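Side-chain contacts in putative cellulase CEL6 (Mycobacterium tuberculosis, PDB 1UP3), which probably hydrolyses the beta-1,4-glucosidic bonds of cellulose as a family 6 endoglucanase, its cleft here holding a thio-linked cello-oligosaccharide: residues T114-P119 with L258-P263; T146-P151 with V179-G184; T95-W100 with F137-Y142. All coordinates share one frame; numbering follows the deposited sequence.

Three contacts sample one barrel-like alpha/beta domain from the inside outward. Interaction 1 lies close to the centre of the chain and is wholly buried, an apolar meeting of strand 113-117 with the end of strand 254-258 and the loop that follows it. Interaction 2 sits at the surface, where the turn that follows helix 130-147 faces the loop before strand 184-187, and mixes methyl, methylene and polar atoms. Interaction 3, partly buried, uses the same helix 130-147, now against helix 94-108, and combines apolar packing with a cation-pi contact. Leu147 ties the first two together by packing on Ile115 and Val117. Charged and polar groups thus enter as the contacts move outward.

Interaction 1: residues T114-P119 with L258-P263; sequences TIIVEP and LWIKRP
Ile116 and Ile260 have similar first torsions, CG1 anti to the carbonyl carbon in each (chi1 -52° and -58°), but they part at the next bond. Ile260 extends its chain fully (chi2 177°), while that of Ile116 is bent, and the two reach toward each other tip to tip, Ile116 CD1 lying 3.9 Å from Ile260 CD1. The same terminal methyl of Ile260 is 4.0 Å from Ile116 CG1, so it touches the methylene of that branch as well as its terminal methyl. Leu258 stands beside this pair, its CD1 4.5 Å from Ile116 CD1 and 4.4 Å from Thr114 CG2. Strands 113-117 and 254-258 are the third and last of a seven-stranded parallel sheet, and the side chains meet across the interior of the distorted barrel that characterises family 6 glycoside hydrolases. Tyr156 and Thr74, from the strands on either side of 113-117, add to the packing on Ile116 and Ile260 respectively. Asp217 takes the backbone N of Ile260, whose O is bound by Ser41 and Trp43, all partners outside the contact. The chemistry between the segments is purely apolar, consistent with attraction by dispersion and exclusion of water, not bond direction.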
loop_
_atom_site.group_PDB
_atom_site.type_symbol
_atom_site.label_atom_id
_atom_site.label_comp_id
_atom_site.label_asym_id
_atom_site.label_seq_id
_atom_site.Cartn_x
_atom_site.Cartn_y
_atom_site.Cartn_z
ATOM N N THR A 114 7.284 -5.726 -6.326
ATOM C CA THR A 114 5.848 -5.696 -6.107
ATOM C C THR A 114 5.448 -4.227 -5.980
ATOM O O THR A 114 6.100 -3.482 -5.244
ATOM C CB THR A 114 5.549 -6.461 -4.836
ATOM O OG1 THR A 114 5.924 -7.830 -4.988
ATOM C CG2 THR A 114 4.032 -6.465 -4.493
ATOM N N ILE A 115 4.474 -3.788 -6.780
ATOM C CA ILE A 115 4.088 -2.381 -6.832
ATOM C C ILE A 115 2.632 -2.267 -6.467
ATOM O O ILE A 115 1.802 -2.905 -7.101
ATOM C CB ILE A 115 4.319 -1.752 -8.213
ATOM C CG1 ILE A 115 5.718 -2.089 -8.761
ATOM C CG2 ILE A 115 4.087 -0.228 -8.145
ATOM C CD1 ILE A 115 6.879 -1.565 -7.960
ATOM N N ILE A 116 2.357 -1.470 -5.440
ATOM C CA ILE A 116 1.005 -1.130 -5.010
ATOM C C ILE A 116 0.704 0.267 -5.601
ATOM O O ILE A 116 1.338 1.263 -5.246
ATOM C CB ILE A 116 0.893 -1.099 -3.504
ATOM C CG1 ILE A 116 1.436 -2.391 -2.845
ATOM C CG2 ILE A 116 -0.549 -0.763 -3.098
ATOM C CD1 ILE A 116 0.699 -3.608 -3.285
ATOM N N VAL A 117 -0.230 0.327 -6.535
ATOM C CA VAL A 117 -0.494 1.553 -7.299
ATOM C C VAL A 117 -1.632 2.351 -6.636
ATOM O O VAL A 117 -2.810 1.966 -6.670
ATOM C CB VAL A 117 -0.896 1.255 -8.749
ATOM C CG1 VAL A 117 -1.129 2.538 -9.546
ATOM C CG2 VAL A 117 0.124 0.398 -9.436
ATOM N N GLU A 118 -1.236 3.477 -6.052
ATOM C CA GLU A 118 -2.131 4.535 -5.585
ATOM C C GLU A 118 -3.242 4.110 -4.632
ATOM O O GLU A 118 -4.423 4.144 -4.961
ATOM C CB GLU A 118 -2.682 5.305 -6.775
ATOM C CG GLU A 118 -1.592 5.997 -7.581
ATOM C CD GLU A 118 -0.824 7.065 -6.814
ATOM O OE1 GLU A 118 -1.311 7.636 -5.794
ATOM O OE2 GLU A 118 0.312 7.375 -7.267
ATOM N N PRO A 119 -2.850 3.805 -3.408
ATOM C CA PRO A 119 -3.853 3.586 -2.332
ATOM C C PRO A 119 -4.906 4.697 -2.348
ATOM O O PRO A 119 -4.538 5.864 -2.388
ATOM C CB PRO A 119 -3.013 3.687 -1.051
ATOM C CG PRO A 119 -1.685 3.110 -1.474
ATOM C CD PRO A 119 -1.484 3.656 -2.890
ATOM N N LEU A 258 0.275 -8.718 3.062
ATOM C CA LEU A 258 1.417 -7.808 3.121
ATOM C C LEU A 258 1.230 -6.787 4.207
ATOM O O LEU A 258 0.085 -6.509 4.613
ATOM C CB LEU A 258 1.639 -7.073 1.793
ATOM C CG LEU A 258 1.916 -7.934 0.547
ATOM C CD1 LEU A 258 1.954 -7.040 -0.682
ATOM C CD2 LEU A 258 3.197 -8.770 0.721
ATOM N N TRP A 259 2.327 -6.192 4.661
ATOM C CA TRP A 259 2.182 -4.974 5.488
ATOM C C TRP A 259 2.485 -3.798 4.567
ATOM O O TRP A 259 3.647 -3.569 4.235
ATOM C CB TRP A 259 3.117 -4.988 6.696
ATOM C CG TRP A 259 2.685 -5.906 7.789
ATOM C CD1 TRP A 259 1.711 -6.889 7.741
ATOM C CD2 TRP A 259 3.217 -5.939 9.114
ATOM N NE1 TRP A 259 1.660 -7.546 8.941
ATOM C CE2 TRP A 259 2.538 -6.962 9.814
ATOM C CE3 TRP A 259 4.175 -5.186 9.790
ATOM C CZ2 TRP A 259 2.827 -7.280 11.148
ATOM C CZ3 TRP A 259 4.442 -5.491 11.137
ATOM C CH2 TRP A 259 3.771 -6.534 11.777
ATOM N N ILE A 260 1.440 -3.163 4.055
ATOM C CA ILE A 260 1.593 -2.067 3.104
ATOM C C ILE A 260 1.772 -0.759 3.866
ATOM O O ILE A 260 2.833 -0.124 3.791
ATOM C CB ILE A 260 0.446 -2.087 2.065
ATOM C CG1 ILE A 260 0.465 -3.440 1.353
ATOM C CG2 ILE A 260 0.654 -0.916 1.065
ATOM C CD1 ILE A 260 -0.626 -3.666 0.368
ATOM N N LYS A 261 0.775 -0.380 4.655
ATOM C CA LYS A 261 0.956 0.634 5.670
ATOM C C LYS A 261 2.056 0.199 6.629
ATOM O O LYS A 261 2.164 -0.985 6.929
ATOM C CB LYS A 261 -0.362 0.826 6.429
ATOM C CG LYS A 261 -0.314 1.643 7.720
ATOM C CD LYS A 261 -0.190 3.084 7.448
ATOM C CE LYS A 261 -0.017 3.849 8.760
ATOM N NZ LYS A 261 -0.231 5.295 8.556
ATOM N N ARG A 262 2.876 1.166 7.076
ATOM C CA ARG A 262 3.943 0.908 8.034
ATOM C C ARG A 262 3.447 1.173 9.460
ATOM O O ARG A 262 3.201 2.332 9.820
ATOM C CB ARG A 262 5.136 1.800 7.728
ATOM C CG ARG A 262 5.863 1.454 6.411
ATOM C CD ARG A 262 7.291 2.037 6.255
ATOM N NE ARG A 262 8.049 1.299 5.238
ATOM C CZ ARG A 262 9.390 1.367 5.015
ATOM N NH1 ARG A 262 10.213 2.120 5.725
ATOM N NH2 ARG A 262 9.901 0.646 4.049
ATOM N N PRO A 263 3.292 0.125 10.277
ATOM C CA PRO A 263 2.800 0.307 11.661
ATOM C C PRO A 263 3.647 1.276 12.409
ATOM O O PRO A 263 4.866 1.185 12.413
ATOM C CB PRO A 263 2.922 -1.079 12.292
ATOM C CG PRO A 263 2.814 -2.007 11.136
ATOM C CD PRO A 263 3.526 -1.309 9.994
#

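Interaction 2: residues T146-P151 with V179-G184; sequences TLTRDP and VGRARG. With SO4 (sulfate ion), chain D.
Thr148 enters the contact with Arg181 at its CB, which lies 4.1 Å from Arg181 O. Beyond CB the side chain divides. The methyl CG2 moves closer to that carbonyl, 3.6 Å from Arg181 O, and also touches the backbone of Ala182 at CA. On the other branch, OG1 occupies the crowded position between the backbone N and the carbonyl carbon (chi1 54°); its polar partner is Val144 O, one turn back in helix 130-147, while the methylene CG of Arg181 packs 3.6 Å from Thr148 OG1. Thr148 belongs to a type I turn, Leu147 to Asp150, that takes the chain from this helix toward strand 153-158, and the loop facing it feeds strand 184-187: two successive helix-to-strand connections of the alpha/beta barrel lie side by side here. Val155 of strand 153-158 packs against both Thr148 and Ala182. Arg181 crosses Thr148 at about a right angle and carries its NE on to a long, weak ion pair with Asp145. Arg183 leads away, its NE paired with Asp255, and grips a sulfate probably drawn from the crystallisation liquor with two nearly straight bonds, NH1 to O1 and NH2 to O2, each 2.9 Å.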
loop_
_atom_site.group_PDB
_atom_site.type_symbol
_atom_site.label_atom_id
_atom_site.label_comp_id
_atom_site.label_asym_id
_atom_site.label_seq_id
_atom_site.Cartn_x
_atom_site.Cartn_y
_atom_site.Cartn_z
ATOM N N THR A 146 2.461 1.362 -18.118
ATOM C CA THR A 146 3.897 1.683 -18.145
ATOM C C THR A 146 4.703 0.784 -17.232
ATOM O O THR A 146 5.794 0.331 -17.590
ATOM C CB THR A 146 4.081 3.138 -17.776
ATOM O OG1 THR A 146 3.249 3.931 -18.648
ATOM C CG2 THR A 146 5.500 3.616 -18.049
ATOM N N LEU A 147 4.196 0.552 -16.033
ATOM C CA LEU A 147 4.904 -0.241 -15.045
ATOM C C LEU A 147 5.016 -1.714 -15.430
ATOM O O LEU A 147 6.041 -2.346 -15.110
ATOM C CB LEU A 147 4.310 -0.101 -13.647
ATOM C CG LEU A 147 4.329 1.312 -13.064
ATOM C CD1 LEU A 147 3.372 1.393 -11.898
ATOM C CD2 LEU A 147 5.769 1.713 -12.673
ATOM N N THR A 148 3.999 -2.252 -16.114
ATOM C CA THR A 148 3.994 -3.654 -16.507
ATOM C C THR A 148 4.948 -3.965 -17.656
ATOM O O THR A 148 5.120 -5.124 -18.006
ATOM C CB THR A 148 2.579 -4.168 -16.815
ATOM O OG1 THR A 148 1.945 -3.337 -17.797
ATOM C CG2 THR A 148 1.708 -4.132 -15.567
ATOM N N ARG A 149 5.575 -2.950 -18.230
ATOM C CA ARG A 149 6.665 -3.188 -19.169
ATOM C C ARG A 149 7.872 -3.827 -18.496
ATOM O O ARG A 149 8.701 -4.411 -19.187
ATOM C CB ARG A 149 7.069 -1.901 -19.883
ATOM C CG ARG A 149 5.967 -1.338 -20.778
ATOM C CD ARG A 149 5.446 -2.283 -21.856
ATOM N NE ARG A 149 4.735 -1.566 -22.920
ATOM C CZ ARG A 149 4.231 -2.149 -24.023
ATOM N NH1 ARG A 149 4.380 -3.460 -24.243
ATOM N NH2 ARG A 149 3.590 -1.406 -24.922
ATOM N N ASP A 150 7.989 -3.726 -17.171
ATOM C CA ASP A 150 8.934 -4.568 -16.410
ATOM C C ASP A 150 8.259 -5.906 -16.242
ATOM O O ASP A 150 7.343 -6.016 -15.428
ATOM C CB ASP A 150 9.199 -3.955 -15.035
ATOM C CG ASP A 150 10.145 -4.773 -14.169
ATOM O OD1 ASP A 150 10.610 -5.865 -14.616
ATOM O OD2 ASP A 150 10.455 -4.400 -13.003
ATOM N N PRO A 151 8.713 -6.955 -16.941
ATOM C CA PRO A 151 8.051 -8.254 -16.821
ATOM C C PRO A 151 8.081 -8.812 -15.404
ATOM O O PRO A 151 7.186 -9.596 -15.055
ATOM C CB PRO A 151 8.886 -9.162 -17.739
ATOM C CG PRO A 151 10.159 -8.528 -17.813
ATOM C CD PRO A 151 9.937 -7.045 -17.766
ATOM N N VAL A 179 -6.922 -3.501 -15.249
ATOM C CA VAL A 179 -6.443 -4.454 -14.249
ATOM C C VAL A 179 -5.977 -5.803 -14.843
ATOM O O VAL A 179 -5.096 -6.459 -14.286
ATOM C CB VAL A 179 -7.507 -4.675 -13.138
ATOM C CG1 VAL A 179 -8.739 -5.386 -13.699
ATOM C CG2 VAL A 179 -6.950 -5.445 -11.962
ATOM N N GLY A 180 -6.597 -6.201 -15.949
ATOM C CA GLY A 180 -6.213 -7.374 -16.718
ATOM C C GLY A 180 -4.760 -7.448 -17.152
ATOM O O GLY A 180 -4.226 -8.559 -17.350
ATOM N N ARG A 181 -4.126 -6.297 -17.342
ATOM C CA ARG A 181 -2.728 -6.204 -17.710
ATOM C C ARG A 181 -1.809 -6.337 -16.477
ATOM O O ARG A 181 -0.661 -6.710 -16.590
ATOM C CB ARG A 181 -2.493 -4.859 -18.401
ATOM C CG ARG A 181 -1.164 -4.714 -19.073
ATOM C CD ARG A 181 -1.018 -3.502 -20.003
ATOM N NE ARG A 181 -2.098 -3.340 -20.983
ATOM C CZ ARG A 181 -2.298 -4.104 -22.059
ATOM N NH1 ARG A 181 -1.514 -5.144 -22.326
ATOM N NH2 ARG A 181 -3.314 -3.837 -22.874
ATOM N N ALA A 182 -2.355 -6.012 -15.315
ATOM C CA ALA A 182 -1.619 -6.104 -14.054
ATOM C C ALA A 182 -1.824 -7.503 -13.455
ATOM O O ALA A 182 -2.519 -8.360 -14.036
ATOM C CB ALA A 182 -2.097 -5.047 -13.110
ATOM N N ARG A 183 -1.221 -7.760 -12.293
ATOM C CA ARG A 183 -1.490 -9.001 -11.573
ATOM C C ARG A 183 -2.852 -8.943 -10.908
ATOM O O ARG A 183 -3.531 -9.969 -10.791
ATOM C CB ARG A 183 -0.389 -9.274 -10.536
ATOM C CG ARG A 183 -0.558 -10.532 -9.721
ATOM C CD ARG A 183 -0.580 -11.825 -10.533
ATOM N NE ARG A 183 -0.784 -12.975 -9.662
ATOM C CZ ARG A 183 -0.920 -14.219 -10.055
ATOM N NH1 ARG A 183 -0.846 -14.524 -11.345
ATOM N NH2 ARG A 183 -1.105 -15.179 -9.155
ATOM N N GLY A 184 -3.228 -7.764 -10.425
ATOM C CA GLY A 184 -4.532 -7.594 -9.812
ATOM C C GLY A 184 -4.646 -6.318 -9.005
ATOM O O GLY A 184 -4.349 -5.216 -9.482
HETATM S S SO4 D . -1.864 -18.335 -11.121
HETATM O O1 SO4 D . -1.366 -17.320 -12.051
HETATM O O2 SO4 D . -1.721 -17.979 -9.706
HETATM O O3 SO4 D . -1.085 -19.567 -11.313
HETATM O O4 SO4 D . -3.266 -18.617 -11.438
#

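Interaction 3: residues T95-W100 with F137-Y142; sequences TDYRGW and FDLVRY
Arg98 lies across one face of the Tyr142 ring and touches it along most of its length. Its methylene CG stands over the face, 4.1 Å from the ring centroid of Tyr142, in a CH-pi contact. The chain then bends at chi3 (96°), which brings the guanidinium back to the CD1 side of the ring, one of its faces turned to Tyr142: Arg98 CZ is 4.4 Å from the Tyr142 centroid, an off-centre cation-pi contact with the two planes 37° apart. The closest touch is Arg98 NH2 to Tyr142 CD1, 3.5 Å. Leu139 fills the next place, its CD2 lying 3.8 Å from Arg98 CG, and closer to its backbone Leu139 CB is 3.9 Å from Tyr97 CD2. Tyr97 also turns its ring edge to the Leu139 backbone, CE2 being 3.9 Å from Leu139 O and that oxygen near the ring plane.

These side chains join helices 94-108 and 130-147, neighbours on the outside of the alpha/beta barrel; their local axes run almost parallel, 12° apart, at a closest approach of 10.2 Å.

Both aromatic rings are anchored at their hydroxyls. Tyr142 OH is hydrogen-bonded to Asp102, one turn further along the facing helix, which holds the hydroxyl end of the ring in place and so helps to set the face that Arg98 meets. Tyr97 OH binds Glu118, whose same oxygen, OE2, also takes Gly77 N, linking helix 94-108 to the loop just past strand 113-117, while Ile78 and Pro79 pack on Leu139 from another loop. Further out, Asp138 OD1 accepts Arg141 NH2 at 2.8 Å in a salt bridge within the helix.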
loop_
_atom_site.group_PDB
_atom_site.type_symbol
_atom_site.label_atom_id
_atom_site.label_comp_id
_atom_site.label_asym_id
_atom_site.label_seq_id
_atom_site.Cartn_x
_atom_site.Cartn_y
_atom_site.Cartn_z
ATOM N N THR A 95 0.308 15.739 -16.237
ATOM C CA THR A 95 1.578 15.725 -16.953
ATOM C C THR A 95 2.766 15.362 -16.038
ATOM O O THR A 95 3.620 14.545 -16.386
ATOM C CB THR A 95 1.799 17.085 -17.572
ATOM O OG1 THR A 95 0.839 17.260 -18.600
ATOM C CG2 THR A 95 3.148 17.146 -18.276
ATOM N N ASP A 96 2.796 15.985 -14.871
ATOM C CA ASP A 96 3.838 15.726 -13.892
ATOM C C ASP A 96 3.769 14.273 -13.452
ATOM O O ASP A 96 4.787 13.587 -13.360
ATOM C CB ASP A 96 3.674 16.612 -12.669
ATOM C CG ASP A 96 3.907 18.079 -12.934
ATOM O OD1 ASP A 96 4.733 18.439 -13.777
ATOM O OD2 ASP A 96 3.238 18.955 -12.317
ATOM N N TYR A 97 2.560 13.787 -13.173
ATOM C CA TYR A 97 2.418 12.414 -12.690
ATOM C C TYR A 97 2.895 11.419 -13.753
ATOM O O TYR A 97 3.581 10.429 -13.449
ATOM C CB TYR A 97 0.947 12.145 -12.325
ATOM C CG TYR A 97 0.731 10.776 -11.698
ATOM C CD1 TYR A 97 1.038 10.560 -10.363
ATOM C CD2 TYR A 97 0.299 9.688 -12.451
ATOM C CE1 TYR A 97 0.913 9.332 -9.776
ATOM C CE2 TYR A 97 0.150 8.423 -11.842
ATOM C CZ TYR A 97 0.464 8.274 -10.514
ATOM O OH TYR A 97 0.347 7.049 -9.882
ATOM N N ARG A 98 2.522 11.672 -15.000
ATOM C CA ARG A 98 2.994 10.779 -16.048
ATOM C C ARG A 98 4.509 10.735 -16.170
ATOM O O ARG A 98 5.114 9.685 -16.407
ATOM C CB ARG A 98 2.339 11.112 -17.380
ATOM C CG ARG A 98 0.875 10.920 -17.396
ATOM C CD ARG A 98 0.271 11.733 -18.482
ATOM N NE ARG A 98 0.101 10.918 -19.651
ATOM C CZ ARG A 98 -1.073 10.361 -19.951
ATOM N NH1 ARG A 98 -2.139 10.581 -19.181
ATOM N NH2 ARG A 98 -1.189 9.593 -21.011
ATOM N N GLY A 99 5.147 11.851 -16.003
ATOM C CA GLY A 99 6.596 11.890 -16.068
ATOM C C GLY A 99 7.223 11.117 -14.922
ATOM O O GLY A 99 8.246 10.440 -15.074
ATOM N N TRP A 100 6.577 11.217 -13.771
ATOM C CA TRP A 100 6.977 10.471 -12.578
ATOM C C TRP A 100 6.884 8.971 -12.798
ATOM O O TRP A 100 7.836 8.259 -12.492
ATOM C CB TRP A 100 6.100 10.871 -11.417
ATOM C CG TRP A 100 6.523 10.371 -10.042
ATOM C CD1 TRP A 100 7.652 10.725 -9.338
ATOM C CD2 TRP A 100 5.756 9.512 -9.161
ATOM N NE1 TRP A 100 7.631 10.138 -8.089
ATOM C CE2 TRP A 100 6.485 9.403 -7.947
ATOM C CE3 TRP A 100 4.513 8.854 -9.260
ATOM C CZ2 TRP A 100 6.023 8.639 -6.853
ATOM C CZ3 TRP A 100 4.065 8.110 -8.203
ATOM C CH2 TRP A 100 4.819 8.015 -6.997
ATOM N N PHE A 137 -8.619 8.286 -13.594
ATOM C CA PHE A 137 -8.680 6.917 -14.118
ATOM C C PHE A 137 -7.629 6.750 -15.236
ATOM O O PHE A 137 -6.928 5.734 -15.289
ATOM C CB PHE A 137 -10.071 6.551 -14.631
ATOM C CG PHE A 137 -11.155 6.510 -13.564
ATOM C CD1 PHE A 137 -10.854 6.386 -12.234
ATOM C CD2 PHE A 137 -12.486 6.611 -13.923
ATOM C CE1 PHE A 137 -11.864 6.351 -11.273
ATOM C CE2 PHE A 137 -13.481 6.574 -12.955
ATOM C CZ PHE A 137 -13.151 6.428 -11.640
ATOM N N ASP A 138 -7.501 7.758 -16.105
ATOM C CA ASP A 138 -6.462 7.743 -17.139
ATOM C C ASP A 138 -5.044 7.664 -16.595
ATOM O O ASP A 138 -4.202 6.969 -17.182
ATOM C CB ASP A 138 -6.593 8.933 -18.073
ATOM C CG ASP A 138 -7.865 8.911 -18.884
ATOM O OD1 ASP A 138 -8.527 7.848 -18.994
ATOM O OD2 ASP A 138 -8.268 9.948 -19.442
ATOM N N LEU A 139 -4.780 8.337 -15.471
ATOM C CA LEU A 139 -3.470 8.299 -14.834
ATOM C C LEU A 139 -3.170 6.937 -14.209
ATOM O O LEU A 139 -2.054 6.442 -14.322
ATOM C CB LEU A 139 -3.371 9.414 -13.786
ATOM C CG LEU A 139 -3.386 10.815 -14.393
ATOM C CD1 LEU A 139 -3.414 11.836 -13.255
ATOM C CD2 LEU A 139 -2.294 11.080 -15.347
ATOM N N VAL A 140 -4.176 6.312 -13.605
ATOM C CA VAL A 140 -3.981 4.996 -13.052
ATOM C C VAL A 140 -3.761 3.999 -14.188
ATOM O O VAL A 140 -2.924 3.111 -14.074
ATOM C CB VAL A 140 -5.122 4.595 -12.098
ATOM C CG1 VAL A 140 -4.919 3.153 -11.615
ATOM C CG2 VAL A 140 -5.133 5.559 -10.912
ATOM N N ARG A 141 -4.544 4.112 -15.252
ATOM C CA ARG A 141 -4.318 3.266 -16.417
ATOM C C ARG A 141 -2.912 3.457 -17.011
ATOM O O ARG A 141 -2.255 2.478 -17.419
ATOM C CB ARG A 141 -5.395 3.530 -17.487
ATOM C CG ARG A 141 -5.294 2.518 -18.641
ATOM C CD ARG A 141 -6.335 2.708 -19.764
ATOM N NE ARG A 141 -7.495 3.392 -19.286
ATOM C CZ ARG A 141 -7.896 4.635 -19.545
ATOM N NH1 ARG A 141 -7.288 5.427 -20.436
ATOM N NH2 ARG A 141 -8.984 5.065 -18.891
ATOM N N TYR A 142 -2.433 4.698 -17.042
ATOM C CA TYR A 142 -1.093 4.999 -17.520
ATOM C C TYR A 142 -0.036 4.271 -16.665
ATOM O O TYR A 142 0.894 3.664 -17.184
ATOM C CB TYR A 142 -0.844 6.505 -17.508
ATOM C CG TYR A 142 0.479 6.873 -18.162
ATOM C CD1 TYR A 142 0.581 6.969 -19.520
ATOM C CD2 TYR A 142 1.634 7.049 -17.397
ATOM C CE1 TYR A 142 1.790 7.256 -20.144
ATOM C CE2 TYR A 142 2.859 7.354 -18.014
ATOM C CZ TYR A 142 2.916 7.426 -19.401
ATOM O OH TYR A 142 4.098 7.719 -20.082
#